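Local coordinates for iron-chelator utilization protein (Thermobifida fusca TM51, PDB 4YHB) that binds FAD and probably reduces ferric siderophores so that the chelated iron can be released and used, at residues S40-L45 / R92-K97; D104-D109 / D148-P153; T214-G219 / R242-G247. All coordinates share one frame; numbering follows the deposited sequence.

Interaction 1. Residues S40-L45 / R92-K97; sequences SDIAGL and RRFDAK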
loop_
_atom_site.group_PDB
_atom_site.type_symbol
_atom_site.label_atom_id
_atom_site.label_comp_id
_atom_site.label_asym_id
_atom_site.label_seq_id
_atom_site.Cartn_x
_atom_site.Cartn_y
_atom_site.Cartn_z
ATOM N N SER A 40 0.302 -14.203 19.066
ATOM C CA SER A 40 0.201 -13.387 20.270
ATOM C C SER A 40 0.983 -12.072 20.182
ATOM O O SER A 40 0.633 -11.104 20.859
ATOM C CB SER A 40 0.668 -14.190 21.498
ATOM O OG SER A 40 1.990 -14.677 21.323
ATOM N N ASP A 41 2.022 -12.007 19.349
ATOM C CA ASP A 41 2.761 -10.744 19.208
ATOM C C ASP A 41 1.884 -9.614 18.663
ATOM O O ASP A 41 2.257 -8.449 18.761
ATOM C CB ASP A 41 3.996 -10.892 18.299
ATOM C CG ASP A 41 5.176 -11.524 19.003
ATOM O OD1 ASP A 41 5.054 -11.797 20.218
ATOM O OD2 ASP A 41 6.236 -11.726 18.353
ATOM N N ILE A 42 0.721 -9.939 18.100
ATOM C CA ILE A 42 -0.102 -8.898 17.478
ATOM C C ILE A 42 -0.721 -7.966 18.526
ATOM O O ILE A 42 -1.234 -6.897 18.191
ATOM C CB ILE A 42 -1.215 -9.496 16.583
ATOM C CG1 ILE A 42 -1.547 -8.529 15.438
ATOM C CG2 ILE A 42 -2.460 -9.831 17.381
ATOM C CD1 ILE A 42 -2.487 -9.107 14.398
ATOM N N ALA A 43 -0.648 -8.359 19.800
ATOM C CA ALA A 43 -1.080 -7.487 20.890
ATOM C C ALA A 43 -0.454 -6.104 20.801
ATOM O O ALA A 43 0.756 -5.965 20.576
ATOM C CB ALA A 43 -0.745 -8.119 22.251
ATOM N N GLY A 44 -1.285 -5.082 20.975
ATOM C CA GLY A 44 -0.821 -3.709 20.972
ATOM C C GLY A 44 -0.706 -3.090 19.590
ATOM O O GLY A 44 -0.458 -1.892 19.455
ATOM N N LEU A 45 -0.862 -3.901 18.552
ATOM C CA LEU A 45 -0.774 -3.365 17.192
ATOM C C LEU A 45 -1.922 -2.386 16.941
ATOM O O LEU A 45 -3.053 -2.643 17.340
ATOM C CB LEU A 45 -0.786 -4.499 16.157
ATOM C CG LEU A 45 -0.626 -4.109 14.678
ATOM C CD1 LEU A 45 0.751 -3.528 14.426
ATOM C CD2 LEU A 45 -0.877 -5.314 13.763
ATOM N N ARG A 92 -3.685 -3.667 4.853
ATOM C CA ARG A 92 -4.922 -3.728 4.072
ATOM C C ARG A 92 -6.147 -3.700 4.979
ATOM O O ARG A 92 -7.120 -3.020 4.689
ATOM C CB ARG A 92 -4.952 -4.986 3.195
ATOM C CG ARG A 92 -6.215 -5.113 2.319
ATOM C CD ARG A 92 -6.384 -3.932 1.361
ATOM N NE ARG A 92 -7.658 -4.007 0.634
ATOM C CZ ARG A 92 -8.822 -3.630 1.156
ATOM N NH1 ARG A 92 -8.870 -3.180 2.400
ATOM N NH2 ARG A 92 -9.936 -3.727 0.449
ATOM N N ARG A 93 -6.091 -4.461 6.065
ATOM C CA ARG A 93 -7.083 -4.394 7.130
ATOM C C ARG A 93 -6.425 -4.826 8.426
ATOM O O ARG A 93 -5.497 -5.646 8.430
ATOM C CB ARG A 93 -8.307 -5.293 6.864
ATOM C CG ARG A 93 -9.151 -4.959 5.622
ATOM C CD ARG A 93 -10.502 -5.689 5.632
ATOM N NE ARG A 93 -11.266 -5.435 4.411
ATOM C CZ ARG A 93 -11.580 -6.365 3.515
ATOM N NH1 ARG A 93 -11.216 -7.630 3.706
ATOM N NH2 ARG A 93 -12.277 -6.034 2.432
ATOM N N PHE A 94 -6.903 -4.273 9.530
ATOM C CA PHE A 94 -6.503 -4.773 10.832
ATOM C C PHE A 94 -7.738 -4.981 11.687
ATOM O O PHE A 94 -8.501 -4.047 11.925
ATOM C CB PHE A 94 -5.542 -3.823 11.537
ATOM C CG PHE A 94 -5.265 -4.217 12.957
ATOM C CD1 PHE A 94 -4.824 -5.496 13.255
ATOM C CD2 PHE A 94 -5.457 -3.326 13.993
ATOM C CE1 PHE A 94 -4.571 -5.882 14.566
ATOM C CE2 PHE A 94 -5.200 -3.706 15.306
ATOM C CZ PHE A 94 -4.762 -4.988 15.589
ATOM N N ASP A 95 -7.924 -6.208 12.149
ATOM C CA ASP A 95 -9.094 -6.554 12.946
ATOM C C ASP A 95 -8.634 -6.880 14.363
ATOM O O ASP A 95 -8.082 -7.953 14.607
ATOM C CB ASP A 95 -9.833 -7.732 12.310
ATOM C CG ASP A 95 -11.209 -7.975 12.926
ATOM O OD1 ASP A 95 -11.455 -7.534 14.069
ATOM O OD2 ASP A 95 -12.047 -8.621 12.259
ATOM N N ALA A 96 -8.853 -5.948 15.286
ATOM C CA ALA A 96 -8.328 -6.078 16.644
ATOM C C ALA A 96 -8.990 -7.205 17.431
ATOM O O ALA A 96 -8.347 -7.823 18.281
ATOM C CB ALA A 96 -8.474 -4.751 17.404
ATOM N N LYS A 97 -10.260 -7.484 17.162
ATOM C CA LYS A 97 -10.933 -8.550 17.898
ATOM C C LYS A 97 -10.569 -9.922 17.335
ATOM O O LYS A 97 -10.351 -10.864 18.094
ATOM C CB LYS A 97 -12.453 -8.359 17.896
ATOM C CG LYS A 97 -13.193 -9.512 18.578
ATOM C CD LYS A 97 -14.699 -9.305 18.648
ATOM C CE LYS A 97 -15.143 -9.054 20.083
ATOM N NZ LYS A 97 -16.614 -8.852 20.187
#
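The phenyl ring of F94 packs against L45 at one face and I42 at its edge, with no hydrogen bond between 40-45 and 92-97. L45 lays its CD2 methyl over the face in a CH-pi contact, 4.2 Å from the ring centroid and 28° off the normal. I42 comes from another direction: its CD1 meets the ring edge, near the ring plane, 3.8 Å from F94 CE1. The carbonyl of L45 is close as well, L45 O, tilted above the ring plane on the same side as L45 CD2, lying 3.1 Å from F94 CE2. Opposite L45, the ring's other face is backed by the chain of its own segment, A96 N standing 4.1 Å above the ring plane and over its centre. F94 has CG anti to the backbone N (chi1 172°), which carries the ring off the strand end and into the loop.

A type II turn from I42 to L45, closed by L45 N to I42 O, sets the two aliphatic side chains on the same partner; G44 occupies its positive-phi position. Behind them, I42 packs on L20 and L101 and L45 on P131, while R18 bonds to A43 O. The contact thus pins the loop between strands 32-38 and 53-57 to the end of strand 86-95, in the FAD-binding barrel. With an alanine here instead of F94, L45 CD2 and I42 CD1 would probably lose their aromatic partner and a gap would open between loop and strand. Cohesion across this contact comes from dispersion and shape, with no polar bond to direct it.

Interaction 2. Residues D104-D109 / D148-P153; sequences DFVVHD and DETALP. With FAD (flavin-adenine dinucleotide), chain C.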
loop_
_atom_site.group_PDB
_atom_site.type_symbol
_atom_site.label_atom_id
_atom_site.label_comp_id
_atom_site.label_asym_id
_atom_site.label_seq_id
_atom_site.Cartn_x
_atom_site.Cartn_y
_atom_site.Cartn_z
ATOM N N ASP A 104 -2.166 -7.355 1.467
ATOM C CA ASP A 104 -2.291 -7.716 0.055
ATOM C C ASP A 104 -0.937 -7.625 -0.656
ATOM O O ASP A 104 -0.348 -6.540 -0.739
ATOM C CB ASP A 104 -3.302 -6.789 -0.641
ATOM C CG ASP A 104 -4.736 -7.159 -0.345
ATOM O OD1 ASP A 104 -4.948 -8.112 0.420
ATOM O OD2 ASP A 104 -5.659 -6.502 -0.882
ATOM N N PHE A 105 -0.456 -8.751 -1.184
ATOM C CA PHE A 105 0.834 -8.811 -1.878
ATOM C C PHE A 105 0.654 -8.871 -3.393
ATOM O O PHE A 105 -0.096 -9.719 -3.888
ATOM C CB PHE A 105 1.636 -10.059 -1.498
ATOM C CG PHE A 105 2.084 -10.118 -0.071
ATOM C CD1 PHE A 105 1.205 -10.475 0.931
ATOM C CD2 PHE A 105 3.421 -9.902 0.249
ATOM C CE1 PHE A 105 1.642 -10.567 2.263
ATOM C CE2 PHE A 105 3.866 -9.986 1.569
ATOM C CZ PHE A 105 2.976 -10.320 2.576
ATOM N N VAL A 106 1.383 -8.037 -4.128
ATOM C CA VAL A 106 1.513 -8.279 -5.565
ATOM C C VAL A 106 2.387 -9.509 -5.752
ATOM O O VAL A 106 3.453 -9.615 -5.150
ATOM C CB VAL A 106 2.145 -7.108 -6.329
ATOM C CG1 VAL A 106 2.401 -7.518 -7.815
ATOM C CG2 VAL A 106 1.259 -5.881 -6.263
ATOM N N VAL A 107 1.930 -10.448 -6.569
ATOM C CA VAL A 107 2.735 -11.628 -6.860
ATOM C C VAL A 107 3.499 -11.331 -8.135
ATOM O O VAL A 107 2.887 -11.121 -9.173
ATOM C CB VAL A 107 1.853 -12.890 -7.009
ATOM C CG1 VAL A 107 2.705 -14.134 -7.224
ATOM C CG2 VAL A 107 0.947 -13.044 -5.783
ATOM N N HIS A 108 4.824 -11.242 -8.034
ATOM C CA HIS A 108 5.694 -10.994 -9.182
ATOM C C HIS A 108 7.016 -11.734 -8.943
ATOM O O HIS A 108 7.296 -12.178 -7.822
ATOM C CB HIS A 108 5.937 -9.486 -9.387
ATOM C CG HIS A 108 6.740 -8.856 -8.287
ATOM N ND1 HIS A 108 8.098 -8.644 -8.382
ATOM C CD2 HIS A 108 6.379 -8.430 -7.050
ATOM C CE1 HIS A 108 8.539 -8.102 -7.257
ATOM N NE2 HIS A 108 7.518 -7.964 -6.430
ATOM N N ASP A 109 7.831 -11.852 -9.987
ATOM C CA ASP A 109 9.045 -12.664 -9.942
ATOM C C ASP A 109 10.329 -11.869 -9.765
ATOM O O ASP A 109 11.412 -12.441 -9.784
ATOM C CB ASP A 109 9.177 -13.486 -11.228
ATOM C CG ASP A 109 8.398 -14.778 -11.177
ATOM O OD1 ASP A 109 8.041 -15.214 -10.061
ATOM O OD2 ASP A 109 8.147 -15.360 -12.258
ATOM N N ASP A 148 -1.428 2.101 -9.033
ATOM C CA ASP A 148 -1.141 0.837 -9.709
ATOM C C ASP A 148 -1.285 -0.259 -8.647
ATOM O O ASP A 148 -1.728 0.036 -7.535
ATOM C CB ASP A 148 0.240 0.868 -10.401
ATOM C CG ASP A 148 1.435 0.748 -9.436
ATOM O OD1 ASP A 148 1.290 0.733 -8.187
ATOM O OD2 ASP A 148 2.562 0.668 -9.968
ATOM N N GLU A 149 -0.922 -1.506 -8.948
ATOM C CA GLU A 149 -1.279 -2.596 -8.032
ATOM C C GLU A 149 -0.583 -2.524 -6.653
ATOM O O GLU A 149 -1.105 -3.054 -5.674
ATOM C CB GLU A 149 -1.005 -3.963 -8.684
ATOM C CG GLU A 149 0.399 -4.129 -9.278
ATOM C CD GLU A 149 0.448 -3.813 -10.779
ATOM O OE1 GLU A 149 -0.100 -2.774 -11.188
ATOM O OE2 GLU A 149 1.032 -4.615 -11.547
ATOM N N THR A 150 0.566 -1.867 -6.558
ATOM C CA THR A 150 1.258 -1.774 -5.258
ATOM C C THR A 150 0.552 -0.829 -4.300
ATOM O O THR A 150 0.661 -0.971 -3.074
ATOM C CB THR A 150 2.713 -1.283 -5.390
ATOM O OG1 THR A 150 2.734 0.049 -5.928
ATOM C CG2 THR A 150 3.527 -2.215 -6.273
ATOM N N ALA A 151 -0.172 0.132 -4.871
ATOM C CA ALA A 151 -0.877 1.134 -4.098
ATOM C C ALA A 151 -2.376 0.871 -4.033
ATOM O O ALA A 151 -3.096 1.564 -3.323
ATOM C CB ALA A 151 -0.603 2.509 -4.666
ATOM N N LEU A 152 -2.840 -0.156 -4.738
ATOM C CA LEU A 152 -4.257 -0.521 -4.702
ATOM C C LEU A 152 -4.747 -0.918 -3.302
ATOM O O LEU A 152 -5.873 -0.563 -2.933
ATOM C CB LEU A 152 -4.545 -1.651 -5.712
ATOM C CG LEU A 152 -5.974 -2.208 -5.773
ATOM C CD1 LEU A 152 -7.005 -1.088 -5.957
ATOM C CD2 LEU A 152 -6.116 -3.255 -6.886
ATOM N N PRO A 153 -3.925 -1.642 -2.512
ATOM C CA PRO A 153 -4.419 -1.958 -1.158
ATOM C C PRO A 153 -4.793 -0.737 -0.324
ATOM O O PRO A 153 -5.862 -0.732 0.307
ATOM C CB PRO A 153 -3.237 -2.699 -0.519
ATOM C CG PRO A 153 -2.575 -3.387 -1.697
ATOM C CD PRO A 153 -2.680 -2.378 -2.821
HETATM P PA FAD C . 12.472 -5.685 -4.593
HETATM O O1A FAD C . 13.693 -6.474 -4.100
HETATM O O2A FAD C . 12.245 -4.375 -3.747
HETATM O O5B FAD C . 12.789 -5.168 -6.085
HETATM C C5B FAD C . 13.381 -6.009 -7.008
HETATM C C4B FAD C . 12.984 -5.567 -8.430
HETATM O O4B FAD C . 11.624 -5.786 -8.688
HETATM C C3B FAD C . 13.235 -4.140 -8.679
HETATM O O3B FAD C . 13.701 -4.049 -9.987
HETATM C C2B FAD C . 11.955 -3.527 -8.558
HETATM O O2B FAD C . 11.769 -2.393 -9.396
HETATM C C1B FAD C . 11.025 -4.574 -9.006
HETATM N N9A FAD C . 9.706 -4.543 -8.386
HETATM C C8A FAD C . 9.422 -4.274 -7.094
HETATM N N7A FAD C . 8.096 -4.365 -6.918
HETATM C C5A FAD C . 7.542 -4.735 -8.096
HETATM C C6A FAD C . 6.237 -4.983 -8.522
HETATM N N6A FAD C . 5.161 -4.882 -7.600
HETATM N N1A FAD C . 6.011 -5.329 -9.801
HETATM C C2A FAD C . 7.030 -5.435 -10.680
HETATM N N3A FAD C . 8.292 -5.204 -10.305
HETATM C C4A FAD C . 8.563 -4.841 -9.031
HETATM N N1 FAD C . 3.388 -3.650 -2.471
HETATM C C2 FAD C . 2.421 -4.569 -2.431
HETATM O O2 FAD C . 2.450 -5.516 -3.202
HETATM N N3 FAD C . 1.421 -4.418 -1.509
HETATM C C4 FAD C . 1.390 -3.376 -0.652
HETATM O O4 FAD C . 0.473 -3.303 0.155
HETATM C C4X FAD C . 2.383 -2.395 -0.678
HETATM N N5 FAD C . 2.399 -1.303 0.170
HETATM C C5X FAD C . 3.408 -0.404 0.097
HETATM C C6 FAD C . 3.433 0.698 0.959
HETATM C C7 FAD C . 4.358 1.534 0.903
HETATM C C7M FAD C . 4.273 2.703 1.903
HETATM C C8 FAD C . 5.335 1.519 0.138
HETATM C C8M FAD C . 6.416 2.562 0.100
HETATM C C9 FAD C . 5.466 0.505 -0.773
HETATM C C9A FAD C . 4.468 -0.644 -0.914
HETATM N N10 FAD C . 4.423 -1.690 -1.724
HETATM C C10 FAD C . 3.407 -2.577 -1.639
HETATM C "C1'" FAD C . 5.488 -1.879 -2.733
HETATM C "C2'" FAD C . 6.565 -2.813 -2.277
HETATM O "O2'" FAD C . 7.170 -2.303 -1.156
HETATM C "C3'" FAD C . 7.588 -2.984 -3.454
HETATM O "O3'" FAD C . 6.870 -3.433 -4.560
HETATM C "C4'" FAD C . 8.799 -3.822 -3.140
HETATM O "O4'" FAD C . 9.809 -3.521 -4.006
HETATM C "C5'" FAD C . 8.542 -5.334 -3.255
HETATM O "O5'" FAD C . 9.537 -6.111 -2.635
HETATM P P FAD C . 10.305 -7.136 -3.561
HETATM O O1P FAD C . 11.333 -7.749 -2.584
HETATM O O2P FAD C . 9.178 -7.939 -4.266
HETATM O O3P FAD C . 11.279 -6.743 -4.743
#
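V106 and E149 make the central apolar contact, their side chains crossing at about a right angle with V106 CG2 3.6 Å from E149 CG. In E149, CG wedged between the backbone N and carbonyl carbon (chi1 51°) is set against the valine, and the bend at chi2 (-95°) turns the carboxylate away to a salt bridge with R196. A second apolar touch joins D104 CB to P153 CG at 3.6 Å; the D104 carboxylate is engaged by R34.

Across the contact, the polar bonds run to FAD. Backbone atoms of strand 100-106 read the pyrimidine edge of the flavin: FAD N3 donates to D104 O at 2.9 Å, and V106 N donates to FAD O2 in a fairly straight bond of 166°. This pairing fixes the rotation of the isoalloxazine in its plane. H108 NE2 makes a weak, bent bond to the phosphate oxygen FAD O2P. Within 148-153, the bond from T150 N to D148 OD1 makes an Asx turn, and T150 OG1 gives OD1 a second donor, met through its syn lone pair; D148 OD2 is held by W256.

Ring and van der Waals contacts add to this side of the pocket. One face of the H108 imidazole lies against the adenine, FAD C5A standing 3.6 Å above the imidazole plane. T150 approaches the flavin with its backbone, T150 O being 3.3 Å from FAD C4X, and sends CG2 to adenine N6A.

FAD is thus wedged between the barrel strand 100-106 and the turn that leads from strand 142-147 into helix 152-161. F105 faces the other way, toward strand 32-38 and helix 112-118, while T150 leans on strand 250-256.

Interaction 3. Residues T214-G219 / R242-G247; sequences TEFPKG and RGLVRG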
loop_
_atom_site.group_PDB
_atom_site.type_symbol
_atom_site.label_atom_id
_atom_site.label_comp_id
_atom_site.label_asym_id
_atom_site.label_seq_id
_atom_site.Cartn_x
_atom_site.Cartn_y
_atom_site.Cartn_z
ATOM N N THR A 214 -9.440 14.224 -16.640
ATOM C CA THR A 214 -10.404 14.351 -15.559
ATOM C C THR A 214 -10.637 15.809 -15.178
ATOM O O THR A 214 -9.705 16.515 -14.809
ATOM C CB THR A 214 -9.931 13.570 -14.309
ATOM O OG1 THR A 214 -9.758 12.190 -14.653
ATOM C CG2 THR A 214 -10.940 13.682 -13.198
ATOM N N GLU A 215 -11.886 16.250 -15.261
ATOM C CA GLU A 215 -12.229 17.611 -14.878
ATOM C C GLU A 215 -12.130 17.745 -13.364
ATOM O O GLU A 215 -12.533 16.844 -12.631
ATOM C CB GLU A 215 -13.632 17.972 -15.365
ATOM C CG GLU A 215 -13.971 19.452 -15.258
ATOM C CD GLU A 215 -15.173 19.842 -16.109
ATOM O OE1 GLU A 215 -15.469 19.121 -17.088
ATOM O OE2 GLU A 215 -15.817 20.870 -15.800
ATOM N N PHE A 216 -11.582 18.860 -12.895
ATOM C CA PHE A 216 -11.456 19.069 -11.457
ATOM C C PHE A 216 -12.848 19.173 -10.827
ATOM O O PHE A 216 -13.645 20.034 -11.192
ATOM C CB PHE A 216 -10.622 20.314 -11.159
ATOM C CG PHE A 216 -10.061 20.335 -9.769
ATOM C CD1 PHE A 216 -8.957 19.560 -9.446
ATOM C CD2 PHE A 216 -10.652 21.108 -8.777
ATOM C CE1 PHE A 216 -8.439 19.560 -8.159
ATOM C CE2 PHE A 216 -10.140 21.115 -7.486
ATOM C CZ PHE A 216 -9.033 20.340 -7.179
ATOM N N PRO A 217 -13.156 18.272 -9.890
ATOM C CA PRO A 217 -14.522 18.201 -9.361
ATOM C C PRO A 217 -14.896 19.391 -8.467
ATOM O O PRO A 217 -14.048 20.223 -8.120
ATOM C CB PRO A 217 -14.522 16.890 -8.562
ATOM C CG PRO A 217 -13.108 16.629 -8.233
ATOM C CD PRO A 217 -12.269 17.244 -9.314
ATOM N N LYS A 218 -16.175 19.466 -8.113
ATOM C CA LYS A 218 -16.683 20.531 -7.257
ATOM C C LYS A 218 -16.445 20.212 -5.784
ATOM O O LYS A 218 -16.168 19.068 -5.423
ATOM C CB LYS A 218 -18.177 20.759 -7.509
ATOM C CG LYS A 218 -18.506 21.283 -8.901
ATOM C CD LYS A 218 -20.000 21.554 -9.042
ATOM C CE LYS A 218 -20.311 23.044 -9.111
ATOM N NZ LYS A 218 -20.016 23.617 -10.459
ATOM N N GLY A 219 -16.555 21.227 -4.934
ATOM C CA GLY A 219 -16.403 21.030 -3.504
ATOM C C GLY A 219 -14.961 20.871 -3.051
ATOM O O GLY A 219 -14.018 21.154 -3.789
ATOM N N ARG A 242 -1.312 23.346 -11.313
ATOM C CA ARG A 242 -2.666 23.857 -11.176
ATOM C C ARG A 242 -2.851 24.493 -9.801
ATOM O O ARG A 242 -3.966 24.771 -9.373
ATOM C CB ARG A 242 -3.686 22.744 -11.429
ATOM C CG ARG A 242 -3.550 22.153 -12.834
ATOM C CD ARG A 242 -4.570 21.056 -13.145
ATOM N NE ARG A 242 -4.339 19.814 -12.407
ATOM C CZ ARG A 242 -5.127 18.744 -12.486
ATOM N NH1 ARG A 242 -6.189 18.757 -13.277
ATOM N NH2 ARG A 242 -4.850 17.657 -11.782
ATOM N N GLY A 243 -1.736 24.723 -9.116
ATOM C CA GLY A 243 -1.738 25.482 -7.878
ATOM C C GLY A 243 -2.069 24.714 -6.611
ATOM O O GLY A 243 -2.298 25.317 -5.562
ATOM N N LEU A 244 -2.092 23.386 -6.694
ATOM C CA LEU A 244 -2.425 22.570 -5.533
ATOM C C LEU A 244 -1.207 22.383 -4.641
ATOM O O LEU A 244 -0.069 22.389 -5.112
ATOM C CB LEU A 244 -2.985 21.217 -5.965
ATOM C CG LEU A 244 -4.274 21.285 -6.787
ATOM C CD1 LEU A 244 -4.851 19.896 -7.017
ATOM C CD2 LEU A 244 -5.290 22.178 -6.102
ATOM N N VAL A 245 -1.455 22.220 -3.348
ATOM C CA VAL A 245 -0.379 22.135 -2.372
ATOM C C VAL A 245 -0.316 20.756 -1.733
ATOM O O VAL A 245 -1.317 20.254 -1.224
ATOM C CB VAL A 245 -0.542 23.203 -1.266
ATOM C CG1 VAL A 245 0.546 23.054 -0.204
ATOM C CG2 VAL A 245 -0.522 24.596 -1.875
ATOM N N ARG A 246 0.873 20.163 -1.771
ATOM C CA ARG A 246 1.147 18.871 -1.153
ATOM C C ARG A 246 0.760 18.868 0.319
ATOM O O ARG A 246 1.027 19.827 1.043
ATOM C CB ARG A 246 2.630 18.523 -1.319
ATOM C CG ARG A 246 3.112 17.323 -0.521
ATOM C CD ARG A 246 4.488 16.861 -1.000
ATOM N NE ARG A 246 5.566 17.721 -0.508
ATOM C CZ ARG A 246 6.052 18.780 -1.156
ATOM N NH1 ARG A 246 5.567 19.127 -2.345
ATOM N NH2 ARG A 246 7.032 19.492 -0.614
ATOM N N GLY A 247 0.106 17.796 0.752
ATOM C CA GLY A 247 -0.290 17.654 2.139
ATOM C C GLY A 247 -1.666 18.225 2.407
ATOM O O GLY A 247 -2.394 17.725 3.257
HETATM O O HOH W 1 -8.115 17.313 -12.254
#
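F216 and L244 form the close part of this contact, their side chains arriving from opposite directions and meeting through one pair of atoms, F216 CE1 and L244 CD1, 3.8 Å apart. The methyl approaches the ring obliquely. F216 has CG anti to its backbone N (chi1 -160°), which swings the phenyl out of the 214-219 loop and across to 242-247. L244 points its isobutyl group back toward the ring and rests on F250 as well, so this patch is anchored on strand 250-256.

The position of L244 follows from the way helix 229-241 ends. G243, at positive phi, is the C-prime residue of a Schellman motif, with L244 N bonded to L239 O and G243 N to K240 O; the chain then turns off the helix and presents L244 to the neighbouring loop. Both loops belong to the alternating helix and strand pattern of the parallel-sheet domain, and they lead into its adjacent strands 221-226 and 250-256.

Beyond F216 the contact becomes loose and wet. The guanidinium of R242 does not reach T214 directly: R242 NH1 stays 4.4 Å from T214 O, which lies near the guanidinium plane at its edge. A water closes the interval, accepting from R242 NH1 at 2.6 Å and donating to T214 O at 3.1 Å. The same water oxygen lies in the plane of the F216 ring, at its edge, placing the bridge beside the phenyl ring. R242 NE bonds weakly back to L238 O, and T214 OG1 is taken by A210 O, so each loop also ties this polar side to the helix before it.

Along the chain the three contacts come in series, interaction 1 closing before interaction 2 opens and interaction 2 before interaction 3. Interactions 1 and 2 have centres about 22 Å apart yet touch: R92 packs its CD on P153 O and forms a long, weak ion pair with D104. Their strands, 86-95 and 100-106, are neighbours in the antiparallel barrel. Interaction 2 crosses from that barrel to the parallel-sheet domain, with FAD at the junction. Interaction 3 is confined to outer loops of the parallel-sheet domain, its centre about 27 Å and 35 Å from the centres of interactions 2 and 1. The contacts therefore sample the barrel, the flavin-bearing interface and the distant surface of this two-domain flavoprotein.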